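Local coordinates for tail fiber protein (PDB 5W5P) that probably recognises, and perhaps depolymerises, the capsular polysaccharide of Acinetobacter baumannii as the trimeric tailspike of phage AM24, at residues 450-461 / 598-609. Numbering follows the deposited sequence.
Sequences RVTFDLSRKEFL and KVFSSTTMTIYS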
# COMPACT_ATOMS: atom_id res chain seq x y z
N ARG A 450 -12.19 -21.45 15.27
CA ARG A 450 -13.31 -22.05 14.56
C ARG A 450 -14.65 -21.70 15.20
O ARG A 450 -15.60 -22.49 15.18
CB ARG A 450 -13.15 -23.58 14.45
CG ARG A 450 -11.98 -24.01 13.58
CD ARG A 450 -11.48 -25.39 13.95
NE ARG A 450 -10.16 -25.65 13.39
CZ ARG A 450 -9.88 -26.67 12.58
NH1 ARG A 450 -10.82 -27.54 12.25
NH2 ARG A 450 -8.65 -26.82 12.12
N VAL A 451 -14.74 -20.50 15.78
CA VAL A 451 -15.97 -19.97 16.35
C VAL A 451 -16.57 -18.98 15.36
O VAL A 451 -15.86 -18.09 14.86
CB VAL A 451 -15.71 -19.30 17.71
CG1 VAL A 451 -16.97 -18.62 18.22
CG2 VAL A 451 -15.20 -20.32 18.72
N THR A 452 -17.86 -19.13 15.07
CA THR A 452 -18.56 -18.26 14.14
C THR A 452 -19.87 -17.78 14.75
O THR A 452 -20.51 -18.50 15.52
CB THR A 452 -18.82 -18.96 12.79
OG1 THR A 452 -19.56 -18.09 11.92
CG2 THR A 452 -19.60 -20.25 12.99
N PHE A 453 -20.26 -16.56 14.40
CA PHE A 453 -21.44 -15.92 14.95
C PHE A 453 -22.51 -15.77 13.88
O PHE A 453 -22.22 -15.56 12.70
CB PHE A 453 -21.10 -14.54 15.53
CG PHE A 453 -20.32 -14.61 16.80
CD1 PHE A 453 -18.97 -14.91 16.79
CD2 PHE A 453 -20.94 -14.37 18.02
CE1 PHE A 453 -18.25 -14.98 17.96
CE2 PHE A 453 -20.22 -14.44 19.21
CZ PHE A 453 -18.87 -14.74 19.18
N ASP A 454 -23.76 -15.91 14.31
CA ASP A 454 -24.91 -15.76 13.42
C ASP A 454 -25.99 -15.00 14.15
O ASP A 454 -25.93 -14.81 15.37
CB ASP A 454 -25.43 -17.12 12.93
CG ASP A 454 -25.91 -17.07 11.50
OD1 ASP A 454 -26.47 -16.04 11.09
OD2 ASP A 454 -25.73 -18.08 10.78
N LEU A 455 -27.00 -14.57 13.40
CA LEU A 455 -28.04 -13.72 13.97
C LEU A 455 -29.22 -13.67 13.02
O LEU A 455 -29.08 -13.87 11.81
CB LEU A 455 -27.51 -12.31 14.27
CG LEU A 455 -27.35 -11.30 13.12
CD1 LEU A 455 -27.18 -9.89 13.67
CD2 LEU A 455 -26.17 -11.67 12.24
N SER A 456 -30.40 -13.42 13.58
CA SER A 456 -31.62 -13.29 12.79
C SER A 456 -32.68 -12.60 13.63
O SER A 456 -32.65 -12.63 14.86
CB SER A 456 -32.12 -14.66 12.32
OG SER A 456 -33.11 -15.17 13.20
N ARG A 457 -33.63 -11.96 12.94
CA ARG A 457 -34.82 -11.41 13.57
C ARG A 457 -36.03 -12.07 12.92
O ARG A 457 -36.14 -12.11 11.69
CB ARG A 457 -34.89 -9.88 13.42
CG ARG A 457 -34.01 -9.12 14.42
CD ARG A 457 -34.02 -7.61 14.20
NE ARG A 457 -33.55 -7.22 12.87
CZ ARG A 457 -32.97 -6.05 12.58
NH1 ARG A 457 -32.79 -5.13 13.52
NH2 ARG A 457 -32.59 -5.79 11.34
N LYS A 458 -36.92 -12.61 13.76
CA LYS A 458 -38.11 -13.29 13.30
C LYS A 458 -39.28 -12.93 14.21
O LYS A 458 -39.13 -12.87 15.43
CB LYS A 458 -37.92 -14.82 13.27
CG LYS A 458 -39.07 -15.57 12.59
CD LYS A 458 -38.71 -17.01 12.28
CE LYS A 458 -39.55 -17.53 11.12
NZ LYS A 458 -38.98 -17.07 9.82
N GLU A 459 -40.43 -12.69 13.59
CA GLU A 459 -41.66 -12.39 14.32
C GLU A 459 -42.48 -13.67 14.48
O GLU A 459 -42.67 -14.41 13.51
CB GLU A 459 -42.46 -11.31 13.58
CG GLU A 459 -43.93 -11.27 13.93
CD GLU A 459 -44.71 -10.35 13.01
OE1 GLU A 459 -45.38 -10.86 12.09
OE2 GLU A 459 -44.66 -9.12 13.22
N PHE A 460 -42.93 -13.93 15.70
CA PHE A 460 -43.77 -15.09 16.02
C PHE A 460 -45.10 -14.56 16.54
O PHE A 460 -45.27 -14.35 17.74
CB PHE A 460 -43.10 -16.01 17.04
CG PHE A 460 -41.82 -16.64 16.56
CD1 PHE A 460 -41.84 -17.85 15.89
CD2 PHE A 460 -40.61 -16.02 16.79
CE1 PHE A 460 -40.66 -18.42 15.44
CE2 PHE A 460 -39.43 -16.58 16.35
CZ PHE A 460 -39.46 -17.78 15.67
N LEU A 461 -46.05 -14.35 15.63
CA LEU A 461 -47.38 -13.91 16.04
C LEU A 461 -48.01 -14.93 16.98
O LEU A 461 -47.87 -16.14 16.78
CB LEU A 461 -48.27 -13.68 14.82
CG LEU A 461 -47.92 -12.43 13.99
CD1 LEU A 461 -48.53 -12.51 12.60
CD2 LEU A 461 -48.36 -11.17 14.71
N LYS A 598 -47.54 -10.62 19.54
CA LYS A 598 -46.45 -11.37 18.95
C LYS A 598 -45.24 -11.34 19.87
O LYS A 598 -45.11 -10.47 20.74
CB LYS A 598 -46.06 -10.82 17.58
CG LYS A 598 -45.64 -9.36 17.61
CD LYS A 598 -45.56 -8.78 16.21
CE LYS A 598 -45.79 -7.29 16.22
NZ LYS A 598 -45.77 -6.72 14.85
N VAL A 599 -44.35 -12.30 19.65
CA VAL A 599 -43.02 -12.31 20.25
C VAL A 599 -42.03 -12.04 19.13
O VAL A 599 -41.91 -12.83 18.18
CB VAL A 599 -42.73 -13.64 20.96
CG1 VAL A 599 -41.26 -13.72 21.37
CG2 VAL A 599 -43.64 -13.79 22.17
N PHE A 600 -41.33 -10.91 19.22
CA PHE A 600 -40.30 -10.54 18.26
C PHE A 600 -38.94 -10.92 18.84
O PHE A 600 -38.50 -10.34 19.84
CB PHE A 600 -40.37 -9.04 17.95
CG PHE A 600 -39.61 -8.65 16.71
CD1 PHE A 600 -40.00 -9.09 15.46
CD2 PHE A 600 -38.50 -7.82 16.81
CE1 PHE A 600 -39.30 -8.72 14.32
CE2 PHE A 600 -37.79 -7.45 15.67
CZ PHE A 600 -38.19 -7.90 14.43
N SER A 601 -38.27 -11.88 18.22
CA SER A 601 -37.07 -12.47 18.78
C SER A 601 -35.85 -12.04 17.97
O SER A 601 -35.79 -12.29 16.76
CB SER A 601 -37.18 -13.99 18.82
OG SER A 601 -38.21 -14.39 19.71
N SER A 602 -34.88 -11.41 18.64
CA SER A 602 -33.58 -11.09 18.06
C SER A 602 -32.59 -12.15 18.53
O SER A 602 -32.05 -12.06 19.63
CB SER A 602 -33.14 -9.69 18.48
OG SER A 602 -33.96 -8.69 17.91
N THR A 603 -32.37 -13.16 17.70
CA THR A 603 -31.53 -14.29 18.07
C THR A 603 -30.09 -14.07 17.60
O THR A 603 -29.86 -13.76 16.43
CB THR A 603 -32.06 -15.59 17.46
OG1 THR A 603 -33.39 -15.83 17.91
CG2 THR A 603 -31.18 -16.75 17.88
N THR A 604 -29.14 -14.22 18.52
CA THR A 604 -27.72 -14.17 18.20
C THR A 604 -27.09 -15.49 18.63
O THR A 604 -27.18 -15.86 19.81
CB THR A 604 -27.02 -12.99 18.88
OG1 THR A 604 -27.61 -11.76 18.43
CG2 THR A 604 -25.54 -12.98 18.53
N MSE A 605 -26.44 -16.18 17.70
CA MSE A 605 -25.84 -17.47 18.00
C MSE A 605 -24.31 -17.41 18.04
O MSE A 605 -23.69 -16.67 17.29
CB MSE A 605 -26.29 -18.51 16.96
CG MSE A 605 -27.79 -18.80 17.01
SE MSE A 605 -28.32 -20.28 15.84
CE MSE A 605 -27.34 -21.72 16.73
N THR A 606 -23.73 -18.20 18.95
CA THR A 606 -22.28 -18.40 19.05
C THR A 606 -22.02 -19.86 18.72
O THR A 606 -22.26 -20.74 19.55
CB THR A 606 -21.77 -18.06 20.46
OG1 THR A 606 -22.17 -16.73 20.82
CG2 THR A 606 -20.26 -18.17 20.53
N ILE A 607 -21.54 -20.14 17.50
CA ILE A 607 -21.38 -21.51 17.01
C ILE A 607 -19.94 -21.96 17.22
O ILE A 607 -19.00 -21.27 16.79
CB ILE A 607 -21.79 -21.63 15.53
CG1 ILE A 607 -23.25 -21.23 15.35
CG2 ILE A 607 -21.53 -23.04 15.02
CD1 ILE A 607 -23.53 -20.54 14.03
N TYR A 608 -19.76 -23.11 17.86
CA TYR A 608 -18.46 -23.72 18.05
C TYR A 608 -18.32 -24.83 17.02
O TYR A 608 -18.90 -25.91 17.17
CB TYR A 608 -18.31 -24.25 19.48
CG TYR A 608 -18.70 -23.23 20.53
CD1 TYR A 608 -17.79 -22.27 20.97
CD2 TYR A 608 -19.98 -23.22 21.07
CE1 TYR A 608 -18.15 -21.33 21.92
CE2 TYR A 608 -20.34 -22.28 22.01
CZ TYR A 608 -19.43 -21.34 22.44
OH TYR A 608 -19.80 -20.41 23.39
N SER A 609 -17.54 -24.57 15.96
CA SER A 609 -17.52 -25.46 14.81
C SER A 609 -16.56 -26.64 14.96
O SER A 609 -16.66 -27.58 14.17
CB SER A 609 -17.14 -24.68 13.55
OG SER A 609 -17.77 -23.41 13.54
O HOH W 1 -34.81 -14.71 15.72
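Arg450 O accepts the backbone N-H of Ser609 at 2.9 Å, where the two antiparallel strands begin to pair, while its guanidinium NH2 bonds to Leu395 O of a second subunit. Val451, branched at CB as suits an extended strand, lays CG2 alongside the Tyr608 ring, 3.9 Å from CD1. Thr452 OG1 is hydrogen-bonded to Lys444 N of the second subunit; with OG1 anti to the backbone N (chi1 177°), methyl CG2 packs 3.6 Å from Ile607 CB. Phe453 lies beside Thr606, CE2 3.4 Å from OG1, and meets His446 edge-to-face. The Asp454 carboxylate suits two tasks: OD1 accepts Leu455 N-H, and OD2 forms a salt bridge with Arg438 of the second subunit. Strand 451-461, outermost within this chain of a five-stranded antiparallel sheet beyond the parallel beta-helix, pairs with 598-608 through reciprocal N-H...O bonds from Thr452-Ile607 to Phe460-Val599. Mid-strand, a water joins the hydroxyls Ser456 OG (3.1 Å) and Thr603 OG1 to the Ser601 carbonyl; Ser456 OG also bonds to Thr623 O. Arg457 lays its aliphatic CB and CD by the Phe600 ring and hands NH1 to Asn611 O of the second subunit. Glu459 stretches OE2 to Lys598 NZ, a 3.1 Å salt bridge; NZ is also hydrogen-bonded to Asn507 OD1. Leu461 CD2 packs on Lys598 CB at 3.7 Å.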